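Local coordinates for protein second substrate binding domain of putative amino acid ABC transporter (Streptococcus pneumoniae, PDB 4OEN) that probably binds an amino acid outside the cell and delivers it to an ABC transporter, acting as its second substrate-binding domain, at residues 49-52 against 53-57; 120-123 against 124-128; 145-149 against 150-154; 207-211 against 212-216. All coordinates share one frame; numbering follows the deposited sequence.

Contact 1: residues 49-52 against 53-57; sequences PGFD and AAISA
The Phe51 ring has the tip of Ile55 over one face: Ile55 is modelled in two conformations, and in the one described here Ile55 CD1 lies 4.2 Å from Phe51 CZ, a loose apolar touch between side chains one helical turn apart. Phe51 is swung out by CG lying anti to the backbone N (chi1 -175°), and the two side chains run obliquely to each other. The ring also meets Ile66, Ala68 and Met70, and an acetate ion, probably from the crystallisation liquor, lies about 3 Å from the nearest atom of this side chain. Phe51 opens helix 51-60, and Gly50 before it is the N-cap residue, whose O accepts from Ala54 N at 2.8 Å; the donor sits almost straight ahead of the carbonyl. The next two residues continue the ladder, with Ile55 N to Phe51 O at 2.9 Å and Ser56 N to Asp52 O at 3.0 Å. Gly50 has a positive phi (107°), a backbone shape comfortable for a residue without a side chain. Ahead of it the Pro49 ring covers the start of the helix, with Pro49 CB 3.8 Å from Ala53 CB. A water donates to Asp52 O at 2.7 Å. Gly50 is bonded to Ser9 through the backbone, and Phe51 N has a weak bond to Asp10. The chemistry is thus split: backbone bonds set the first turn, while Phe51, Ala54 and Ile55 give it an apolar side against Ile66 of strand 65-66.

Contact 2: residues 120-123 against 124-128; sequences SQTF and LTENQ
Asn127 folds its side chain back over Phe123 at the C-terminal end of helix 119-126, one of the helices flanking the sheet in this type II periplasmic binding protein fold. Asn127 CB lies 3.5 Å from Phe123 O. CG, set beside the backbone N (chi1 -75°), stays near the same oxygen and brings the amide back toward the Phe123 ring. At the tip, ND2 donates to Phe123 O over 3.0 Å in a fairly straight bond (162°), with the oxygen close to the plane of the amide. The same nitrogen lies over one face of the Phe123 ring, 3.4 Å above its plane and displaced toward the rim, near CE1. Ring and amide planes are 38° apart, so the amide leans on the ring without stacking flat. Phe123 O also receives a weak bond from Asn127 N, and this carbonyl of the last turn is therefore engaged by both backbone and side chain of one residue. Leu124 enters the interior, where it meets Val112, Val114, Ile135 and Met157 of three strands. Gln121 runs beside Thr125, but its amide is committed to the preceding loop, with OE1 bonded to Gly117 N and NE2 to Asn116 OD1. Gln121 O has two donors from Thr125 that arrive from opposite faces of the carbonyl plane: the backbone N, and the hydroxyl OG1 at 2.7 Å.

Contact 3: residues 145-149 against 150-154; sequences YDSLN and TGAID
Thr150 N bonds to Asp146 O at 3.1 Å, an ordinary helical bond, while its hydroxyl turns back on the next carbonyl: Thr150 OG1 donates to Ser147 O at 3.2 Å. OG1 reaches it because it stands between the backbone N and the carbonyl carbon (chi1 67°), the crowded position. Ser147 O is also met by Ala152 N at 3.0 Å in a weak bond, and more weakly engaged still by Gly151 N. Gly151 N has a second acceptor in Leu148 O, which it approaches from above the carbonyl plane. A water stitches the departing chain to the helix, donating to Leu148 O at 2.6 Å and to Ile153 O as well. Around these bonds the packing is tight and mixed. Ser147 OG lies 3.3 Å from Ala152 CB and also against the aliphatic branches of Ile153. The CG1 arm of Ile153 reaches back to the helix, bringing Ile153 CD1 4.1 Å from Leu148 CB. One methyl of Leu148, CD1, follows the chain onward to the backbone of Asp154. Farther out, Ile153 and Ser147 rest on Phe138, Leu148 on Val156 and Leu173, and Lys96 NZ bonds to Asn149 O. Asp154 is tied to Thr111 by side-chain and backbone bonds. Gly151, with positive phi (88°), and the paired weak bonds from Ala152 N and Gly151 N to Ser147 O form a Schellman motif, ending helix 141-150 and turning the chain into strand 155-159.

Contact 4: residues 207-211 against 212-216; sequences NLKAN and GEFQK. With SO4 (sulfate ion), chain C.
Leu208 O accepts from Phe214 N at 2.9 Å, a nearly straight N-H bond (166°) that spans the break between two helices, although the donor stands well above the carbonyl plane. Close by, Asn211 OD1 takes the N-H of Glu213 at 3.0 Å, an Asx turn that carries the chain past Gly212 into the next helix. Asn211 CG sits between its backbone N and carbonyl carbon (chi1 68°), which curls the amide over the turn and brings OD1 within 3.2 Å of Glu213 CG. The amide and the Glu213 carboxylate stand almost at right angles. A water donates to both Asn211 O, at 2.7 Å, and Glu213 OE2, bridging the connection; another links Lys209 O to Gln215 N. Gly212 takes a positive phi (90°), and its N adds a weak bond to Lys209 O. The extended Lys209 chain runs alongside Phe214, pointing the same way, with Lys209 CG 3.7 Å from Phe214 CD2. At the far end, Asn207 ND2 donates to sulfate O3 at 3.0 Å and also to Asp39; the sulfate, probably from the crystallisation liquor, is bound by Gln40 as well. Leu208 CB lies 4.0 Å from Phe214 CB, and these two residues face helix 28-40: Leu208 packs on Ala35 and Ile36, Phe214 on Leu32, and the two-residue turn between helices 195-210 and 213-222 lies beside it.

How the contacts relate
From the N terminus, contact 1 starts helix 51-60 after strand 44-47, contact 2 finishes helix 119-126, contact 3 ends helix 141-150 on the way to strand 155-159, and contact 4 makes the tight turn joining helices 195-210 and 213-222. They follow in series, none nested or crossing, and each closes only a local turn. Contacts 2 and 3 are neighbours, their nearest atoms about 8 Å apart, and flank strands 134-138 and 155-159. Contact 4 lies across the chain's centre from both, against helix 28-40; contact 1 packs on strand 65-66. None touches another; each joins its own helix end to the strand or helix beside it.

Contact 1: residues 49-52 against 53-57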
loop_
_atom_site.group_PDB
_atom_site.type_symbol
_atom_site.label_atom_id
_atom_site.label_comp_id
_atom_site.label_asym_id
_atom_site.label_seq_id
_atom_site.Cartn_x
_atom_site.Cartn_y
_atom_site.Cartn_z
ATOM N N PRO A 49 2.386 -16.773 5.159
ATOM C CA PRO A 49 2.232 -17.097 6.584
ATOM C C PRO A 49 1.790 -15.906 7.428
ATOM O O PRO A 49 1.541 -16.071 8.618
ATOM C CB PRO A 49 3.637 -17.549 6.981
ATOM C CG PRO A 49 4.534 -16.721 6.120
ATOM C CD PRO A 49 3.804 -16.598 4.792
ATOM N N GLY A 50 1.681 -14.732 6.813
ATOM C CA GLY A 50 1.378 -13.521 7.548
ATOM C C GLY A 50 2.625 -12.661 7.635
ATOM O O GLY A 50 3.734 -13.175 7.552
ATOM N N PHE A 51 2.435 -11.361 7.840
ATOM C CA PHE A 51 3.530 -10.392 7.771
ATOM C C PHE A 51 4.601 -10.656 8.820
ATOM O O PHE A 51 5.775 -10.757 8.494
ATOM C CB PHE A 51 2.982 -8.974 7.926
ATOM C CG PHE A 51 4.022 -7.895 7.740
ATOM C CD1 PHE A 51 4.625 -7.692 6.514
ATOM C CD2 PHE A 51 4.379 -7.078 8.790
ATOM C CE1 PHE A 51 5.582 -6.689 6.351
ATOM C CE2 PHE A 51 5.328 -6.081 8.635
ATOM C CZ PHE A 51 5.929 -5.883 7.415
ATOM N N ASP A 52 4.194 -10.756 10.079
ATOM C CA ASP A 52 5.146 -11.016 11.156
ATOM C C ASP A 52 5.867 -12.350 10.987
ATOM O O ASP A 52 7.071 -12.441 11.228
ATOM C CB ASP A 52 4.443 -10.971 12.501
ATOM C CG ASP A 52 4.065 -9.562 12.904
ATOM O OD1 ASP A 52 4.560 -8.609 12.261
ATOM O OD2 ASP A 52 3.293 -9.408 13.873
ATOM N N ALA A 53 5.132 -13.375 10.563
ATOM C CA ALA A 53 5.715 -14.701 10.354
ATOM C C ALA A 53 6.679 -14.686 9.164
ATOM O O ALA A 53 7.701 -15.380 9.183
ATOM C CB ALA A 53 4.627 -15.734 10.145
ATOM N N ALA A 54 6.344 -13.898 8.147
ATOM C CA ALA A 54 7.215 -13.692 6.984
ATOM C C ALA A 54 8.529 -13.016 7.391
ATOM O O ALA A 54 9.613 -13.407 6.949
ATOM C CB ALA A 54 6.499 -12.871 5.920
ATOM N N ILE A 55 8.421 -11.991 8.224
ATOM C CA ILE A 55 9.592 -11.338 8.813
ATOM C C ILE A 55 10.491 -12.355 9.519
ATOM O O ILE A 55 11.701 -12.414 9.273
ATOM C CB ILE A 55 9.177 -10.237 9.821
ATOM C CG1 ILE A 55 8.406 -9.118 9.116
ATOM C CG2 ILE A 55 10.403 -9.683 10.556
ATOM C CD1 ILE A 55 9.235 -8.272 8.197
ATOM N N SER A 56 9.893 -13.153 10.409
ATOM C CA SER A 56 10.620 -14.199 11.126
ATOM C C SER A 56 11.354 -15.165 10.208
ATOM O O SER A 56 12.521 -15.504 10.453
ATOM C CB SER A 56 9.666 -15.004 12.022
ATOM O OG SER A 56 9.240 -14.247 13.139
ATOM N N ALA A 57 10.657 -15.629 9.175
ATOM C CA ALA A 57 11.200 -16.666 8.303
ATOM C C ALA A 57 12.417 -16.133 7.543
ATOM O O ALA A 57 13.430 -16.821 7.437
ATOM C CB ALA A 57 10.124 -17.174 7.337
HETATM O O HOH W 1 8.369 -11.079 13.201
#

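Contact 2: residues 120-123 against 124-128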
loop_
_atom_site.group_PDB
_atom_site.type_symbol
_atom_site.label_atom_id
_atom_site.label_comp_id
_atom_site.label_asym_id
_atom_site.label_seq_id
_atom_site.Cartn_x
_atom_site.Cartn_y
_atom_site.Cartn_z
ATOM N N SER A 120 -2.471 8.883 8.163
ATOM C CA SER A 120 -3.493 9.833 7.754
ATOM C C SER A 120 -3.883 10.750 8.913
ATOM O O SER A 120 -4.073 11.961 8.744
ATOM C CB SER A 120 -4.713 9.093 7.214
ATOM O OG SER A 120 -4.397 8.446 5.984
ATOM N N GLN A 121 -3.979 10.175 10.104
ATOM C CA GLN A 121 -4.311 10.979 11.280
ATOM C C GLN A 121 -3.219 11.979 11.648
ATOM O O GLN A 121 -3.515 13.094 12.037
ATOM C CB GLN A 121 -4.604 10.066 12.466
ATOM C CG GLN A 121 -4.963 10.826 13.758
ATOM C CD GLN A 121 -5.093 9.897 14.927
ATOM O OE1 GLN A 121 -4.259 9.022 15.117
ATOM N NE2 GLN A 121 -6.154 10.068 15.716
ATOM N N THR A 122 -1.962 11.561 11.546
ATOM C CA THR A 122 -0.833 12.442 11.769
ATOM C C THR A 122 -0.886 13.646 10.815
ATOM O O THR A 122 -0.782 14.791 11.243
ATOM C CB THR A 122 0.480 11.689 11.574
ATOM O OG1 THR A 122 0.474 10.496 12.384
ATOM C CG2 THR A 122 1.659 12.562 11.935
ATOM N N PHE A 123 -1.071 13.367 9.533
ATOM C CA PHE A 123 -1.162 14.457 8.557
ATOM C C PHE A 123 -2.303 15.406 8.915
ATOM O O PHE A 123 -2.111 16.622 8.986
ATOM C CB PHE A 123 -1.349 13.892 7.136
ATOM C CG PHE A 123 -1.557 14.944 6.087
ATOM C CD1 PHE A 123 -0.479 15.525 5.443
ATOM C CD2 PHE A 123 -2.831 15.367 5.763
ATOM C CE1 PHE A 123 -0.683 16.502 4.478
ATOM C CE2 PHE A 123 -3.037 16.344 4.812
ATOM C CZ PHE A 123 -1.968 16.902 4.160
ATOM N N LEU A 124 -3.489 14.868 9.170
ATOM C CA LEU A 124 -4.640 15.732 9.415
ATOM C C LEU A 124 -4.432 16.562 10.665
ATOM O O LEU A 124 -4.826 17.720 10.741
ATOM C CB LEU A 124 -5.925 14.921 9.570
ATOM C CG LEU A 124 -6.680 14.428 8.355
ATOM C CD1 LEU A 124 -7.971 13.836 8.852
ATOM C CD2 LEU A 124 -6.962 15.600 7.401
ATOM N N THR A 125 -3.829 15.947 11.674
ATOM C CA THR A 125 -3.678 16.628 12.942
ATOM C C THR A 125 -2.675 17.755 12.820
ATOM O O THR A 125 -2.883 18.837 13.359
ATOM C CB THR A 125 -3.257 15.653 14.051
ATOM O OG1 THR A 125 -4.255 14.636 14.157
ATOM C CG2 THR A 125 -3.140 16.384 15.368
ATOM N N GLU A 126 -1.605 17.499 12.074
ATOM C CA GLU A 126 -0.566 18.497 11.867
ATOM C C GLU A 126 -1.021 19.659 11.002
ATOM O O GLU A 126 -0.468 20.750 11.103
ATOM C CB GLU A 126 0.673 17.856 11.244
ATOM C CG GLU A 126 1.445 16.944 12.205
ATOM C CD GLU A 126 2.290 17.697 13.225
ATOM O OE1 GLU A 126 2.086 18.916 13.406
ATOM O OE2 GLU A 126 3.170 17.062 13.851
ATOM N N ASN A 127 -2.013 19.427 10.145
ATOM C CA ASN A 127 -2.459 20.486 9.234
ATOM C C ASN A 127 -3.780 21.142 9.627
ATOM O O ASN A 127 -4.326 21.977 8.897
ATOM C CB ASN A 127 -2.558 19.928 7.823
ATOM C CG ASN A 127 -1.199 19.752 7.195
ATOM O OD1 ASN A 127 -0.614 20.716 6.701
ATOM N ND2 ASN A 127 -0.666 18.534 7.245
ATOM N N GLN A 128 -4.277 20.787 10.800
ATOM C CA GLN A 128 -5.594 21.240 11.213
ATOM C C GLN A 128 -5.670 22.759 11.386
ATOM O O GLN A 128 -6.670 23.372 11.012
ATOM C CB GLN A 128 -6.022 20.541 12.505
ATOM C CG GLN A 128 -7.435 20.902 12.942
ATOM C CD GLN A 128 -7.935 20.041 14.083
ATOM O OE1 GLN A 128 -7.146 19.515 14.880
ATOM N NE2 GLN A 128 -9.245 19.881 14.164
#

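Contact 3: residues 145-149 against 150-154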
loop_
_atom_site.group_PDB
_atom_site.type_symbol
_atom_site.label_atom_id
_atom_site.label_comp_id
_atom_site.label_asym_id
_atom_site.label_seq_id
_atom_site.Cartn_x
_atom_site.Cartn_y
_atom_site.Cartn_z
ATOM N N TYR A 145 -16.301 4.973 6.941
ATOM C CA TYR A 145 -16.933 5.092 5.625
ATOM C C TYR A 145 -18.462 5.099 5.729
ATOM O O TYR A 145 -19.142 5.673 4.875
ATOM C CB TYR A 145 -16.420 3.990 4.687
ATOM C CG TYR A 145 -15.028 4.322 4.182
ATOM C CD1 TYR A 145 -14.840 5.301 3.214
ATOM C CD2 TYR A 145 -13.898 3.697 4.704
ATOM C CE1 TYR A 145 -13.574 5.632 2.761
ATOM C CE2 TYR A 145 -12.621 4.023 4.256
ATOM C CZ TYR A 145 -12.465 5.000 3.287
ATOM O OH TYR A 145 -11.207 5.336 2.834
ATOM N N ASP A 146 -19.015 4.508 6.786
ATOM C CA ASP A 146 -20.447 4.616 7.034
ATOM C C ASP A 146 -20.810 6.069 7.299
ATOM O O ASP A 146 -21.804 6.583 6.787
ATOM C CB ASP A 146 -20.870 3.745 8.216
ATOM C CG ASP A 146 -20.927 2.275 7.866
ATOM O OD1 ASP A 146 -20.680 1.930 6.690
ATOM O OD2 ASP A 146 -21.232 1.465 8.766
ATOM N N SER A 147 -19.988 6.731 8.112
ATOM C CA SER A 147 -20.204 8.121 8.433
ATOM C C SER A 147 -20.081 9.003 7.187
ATOM O O SER A 147 -20.869 9.929 7.003
ATOM C CB SER A 147 -19.211 8.564 9.514
ATOM O OG SER A 147 -19.424 9.915 9.890
ATOM N N LEU A 148 -19.090 8.729 6.341
ATOM C CA LEU A 148 -18.945 9.479 5.087
ATOM C C LEU A 148 -20.207 9.327 4.238
ATOM O O LEU A 148 -20.714 10.296 3.672
ATOM C CB LEU A 148 -17.712 9.012 4.304
ATOM C CG LEU A 148 -17.391 9.821 3.030
ATOM C CD1 LEU A 148 -16.958 11.226 3.404
ATOM C CD2 LEU A 148 -16.341 9.160 2.130
ATOM N N ASN A 149 -20.724 8.104 4.184
ATOM C CA ASN A 149 -21.885 7.799 3.357
ATOM C C ASN A 149 -23.135 8.557 3.786
ATOM O O ASN A 149 -23.879 9.049 2.939
ATOM C CB ASN A 149 -22.163 6.298 3.378
ATOM C CG ASN A 149 -23.168 5.883 2.330
ATOM O OD1 ASN A 149 -23.081 6.301 1.177
ATOM N ND2 ASN A 149 -24.144 5.076 2.730
ATOM N N THR A 150 -23.360 8.658 5.096
ATOM C CA THR A 150 -24.551 9.322 5.611
ATOM C C THR A 150 -24.427 10.840 5.545
ATOM O O THR A 150 -25.414 11.554 5.703
ATOM C CB THR A 150 -24.856 8.915 7.073
ATOM O OG1 THR A 150 -23.834 9.417 7.946
ATOM C CG2 THR A 150 -24.956 7.399 7.205
ATOM N N GLY A 151 -23.216 11.333 5.309
ATOM C CA GLY A 151 -22.981 12.766 5.242
ATOM C C GLY A 151 -22.665 13.355 6.604
ATOM O O GLY A 151 -22.618 14.578 6.772
ATOM N N ALA A 152 -22.435 12.481 7.579
ATOM C CA ALA A 152 -22.134 12.913 8.940
ATOM C C ALA A 152 -20.750 13.561 9.012
ATOM O O ALA A 152 -20.506 14.448 9.833
ATOM C CB ALA A 152 -22.223 11.735 9.904
ATOM N N ILE A 153 -19.839 13.080 8.173
ATOM C CA ILE A 153 -18.579 13.769 7.917
ATOM C C ILE A 153 -18.537 14.154 6.436
ATOM O O ILE A 153 -19.259 13.583 5.617
ATOM C CB ILE A 153 -17.365 12.911 8.291
ATOM C CG1 ILE A 153 -17.437 11.555 7.595
ATOM C CG2 ILE A 153 -17.325 12.707 9.813
ATOM C CD1 ILE A 153 -16.223 10.673 7.787
ATOM N N ASP A 154 -17.689 15.118 6.104
ATOM C CA ASP A 154 -17.612 15.661 4.751
ATOM C C ASP A 154 -16.546 15.009 3.879
ATOM O O ASP A 154 -16.575 15.115 2.652
ATOM C CB ASP A 154 -17.362 17.160 4.843
ATOM C CG ASP A 154 -18.473 17.871 5.581
ATOM O OD1 ASP A 154 -19.582 17.957 5.010
ATOM O OD2 ASP A 154 -18.251 18.335 6.720
HETATM O O HOH W 2 -20.058 12.794 3.136
#

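Contact 4: residues 207-211 against 212-216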
loop_
_atom_site.group_PDB
_atom_site.type_symbol
_atom_site.label_atom_id
_atom_site.label_comp_id
_atom_site.label_asym_id
_atom_site.label_seq_id
_atom_site.Cartn_x
_atom_site.Cartn_y
_atom_site.Cartn_z
ATOM N N ASN A 207 12.914 -3.455 -15.951
ATOM C CA ASN A 207 12.429 -3.996 -17.224
ATOM C C ASN A 207 10.911 -3.900 -17.342
ATOM O O ASN A 207 10.385 -3.512 -18.378
ATOM C CB ASN A 207 12.866 -5.450 -17.396
ATOM C CG ASN A 207 14.355 -5.582 -17.627
ATOM O OD1 ASN A 207 15.010 -4.626 -18.039
ATOM N ND2 ASN A 207 14.899 -6.773 -17.375
ATOM N N LEU A 208 10.203 -4.250 -16.274
ATOM C CA LEU A 208 8.742 -4.196 -16.301
ATOM C C LEU A 208 8.229 -2.759 -16.385
ATOM O O LEU A 208 7.180 -2.500 -16.965
ATOM C CB LEU A 208 8.158 -4.894 -15.067
ATOM C CG LEU A 208 8.450 -6.397 -15.003
ATOM C CD1 LEU A 208 7.916 -6.995 -13.697
ATOM C CD2 LEU A 208 7.896 -7.149 -16.204
ATOM N N LYS A 209 8.948 -1.820 -15.788
ATOM C CA LYS A 209 8.589 -0.418 -15.963
ATOM C C LYS A 209 8.813 0.016 -17.412
ATOM O O LYS A 209 7.961 0.669 -18.017
ATOM C CB LYS A 209 9.387 0.464 -15.003
ATOM C CG LYS A 209 8.813 0.480 -13.599
ATOM C CD LYS A 209 9.689 1.310 -12.680
ATOM C CE LYS A 209 9.116 1.383 -11.274
ATOM N NZ LYS A 209 10.012 2.183 -10.384
ATOM N N ALA A 210 9.948 -0.370 -17.984
ATOM C CA ALA A 210 10.313 0.111 -19.315
ATOM C C ALA A 210 9.347 -0.370 -20.398
ATOM O O ALA A 210 9.102 0.346 -21.366
ATOM C CB ALA A 210 11.730 -0.319 -19.653
ATOM N N ASN A 211 8.779 -1.566 -20.239
ATOM C CA ASN A 211 7.954 -2.136 -21.310
ATOM C C ASN A 211 6.455 -2.078 -21.041
ATOM O O ASN A 211 5.663 -2.658 -21.784
ATOM C CB ASN A 211 8.369 -3.586 -21.605
ATOM C CG ASN A 211 8.041 -4.557 -20.474
ATOM O OD1 ASN A 211 7.380 -4.223 -19.487
ATOM N ND2 ASN A 211 8.516 -5.791 -20.625
ATOM N N GLY A 212 6.078 -1.394 -19.967
ATOM C CA GLY A 212 4.680 -1.119 -19.700
ATOM C C GLY A 212 3.964 -2.162 -18.865
ATOM O O GLY A 212 2.839 -1.934 -18.417
ATOM N N GLU A 213 4.600 -3.306 -18.662
ATOM C CA GLU A 213 3.965 -4.381 -17.911
ATOM C C GLU A 213 3.713 -4.023 -16.454
ATOM O O GLU A 213 2.703 -4.440 -15.891
ATOM C CB GLU A 213 4.809 -5.652 -17.995
ATOM C CG GLU A 213 4.894 -6.209 -19.415
ATOM C CD GLU A 213 3.527 -6.395 -20.070
ATOM O OE1 GLU A 213 2.583 -6.865 -19.394
ATOM O OE2 GLU A 213 3.398 -6.068 -21.272
ATOM N N PHE A 214 4.607 -3.237 -15.855
ATOM C CA PHE A 214 4.431 -2.826 -14.461
ATOM C C PHE A 214 3.165 -1.997 -14.293
ATOM O O PHE A 214 2.351 -2.245 -13.388
ATOM C CB PHE A 214 5.641 -2.026 -13.972
ATOM C CG PHE A 214 5.554 -1.633 -12.520
ATOM C CD1 PHE A 214 5.509 -2.603 -11.541
ATOM C CD2 PHE A 214 5.529 -0.304 -12.139
ATOM C CE1 PHE A 214 5.430 -2.261 -10.204
ATOM C CE2 PHE A 214 5.454 0.041 -10.799
ATOM C CZ PHE A 214 5.402 -0.947 -9.835
ATOM N N GLN A 215 2.992 -1.025 -15.185
ATOM C CA GLN A 215 1.840 -0.139 -15.111
ATOM C C GLN A 215 0.536 -0.914 -15.278
ATOM O O GLN A 215 -0.468 -0.576 -14.663
ATOM C CB GLN A 215 1.945 0.966 -16.165
ATOM C CG GLN A 215 0.918 2.081 -15.987
ATOM C CD GLN A 215 1.054 2.805 -14.655
ATOM O OE1 GLN A 215 2.162 3.006 -14.151
ATOM N NE2 GLN A 215 -0.076 3.197 -14.080
ATOM N N LYS A 216 0.544 -1.959 -16.098
ATOM C CA LYS A 216 -0.651 -2.773 -16.272
ATOM C C LYS A 216 -1.052 -3.482 -14.964
ATOM O O LYS A 216 -2.239 -3.614 -14.658
ATOM C CB LYS A 216 -0.446 -3.803 -17.384
ATOM C CG LYS A 216 -0.460 -3.202 -18.784
ATOM C CD LYS A 216 -0.349 -4.298 -19.825
ATOM C CE LYS A 216 -0.202 -3.729 -21.223
ATOM N NZ LYS A 216 0.042 -4.821 -22.197
HETATM S S SO4 C . 18.409 -7.936 -17.582
HETATM O O1 SO4 C . 17.523 -8.999 -18.054
HETATM O O2 SO4 C . 18.781 -7.079 -18.705
HETATM O O3 SO4 C . 17.734 -7.140 -16.565
HETATM O O4 SO4 C . 19.613 -8.530 -17.006
HETATM O O HOH W 3 5.219 0.116 -16.798
HETATM O O HOH W 4 3.126 -3.275 -22.404
#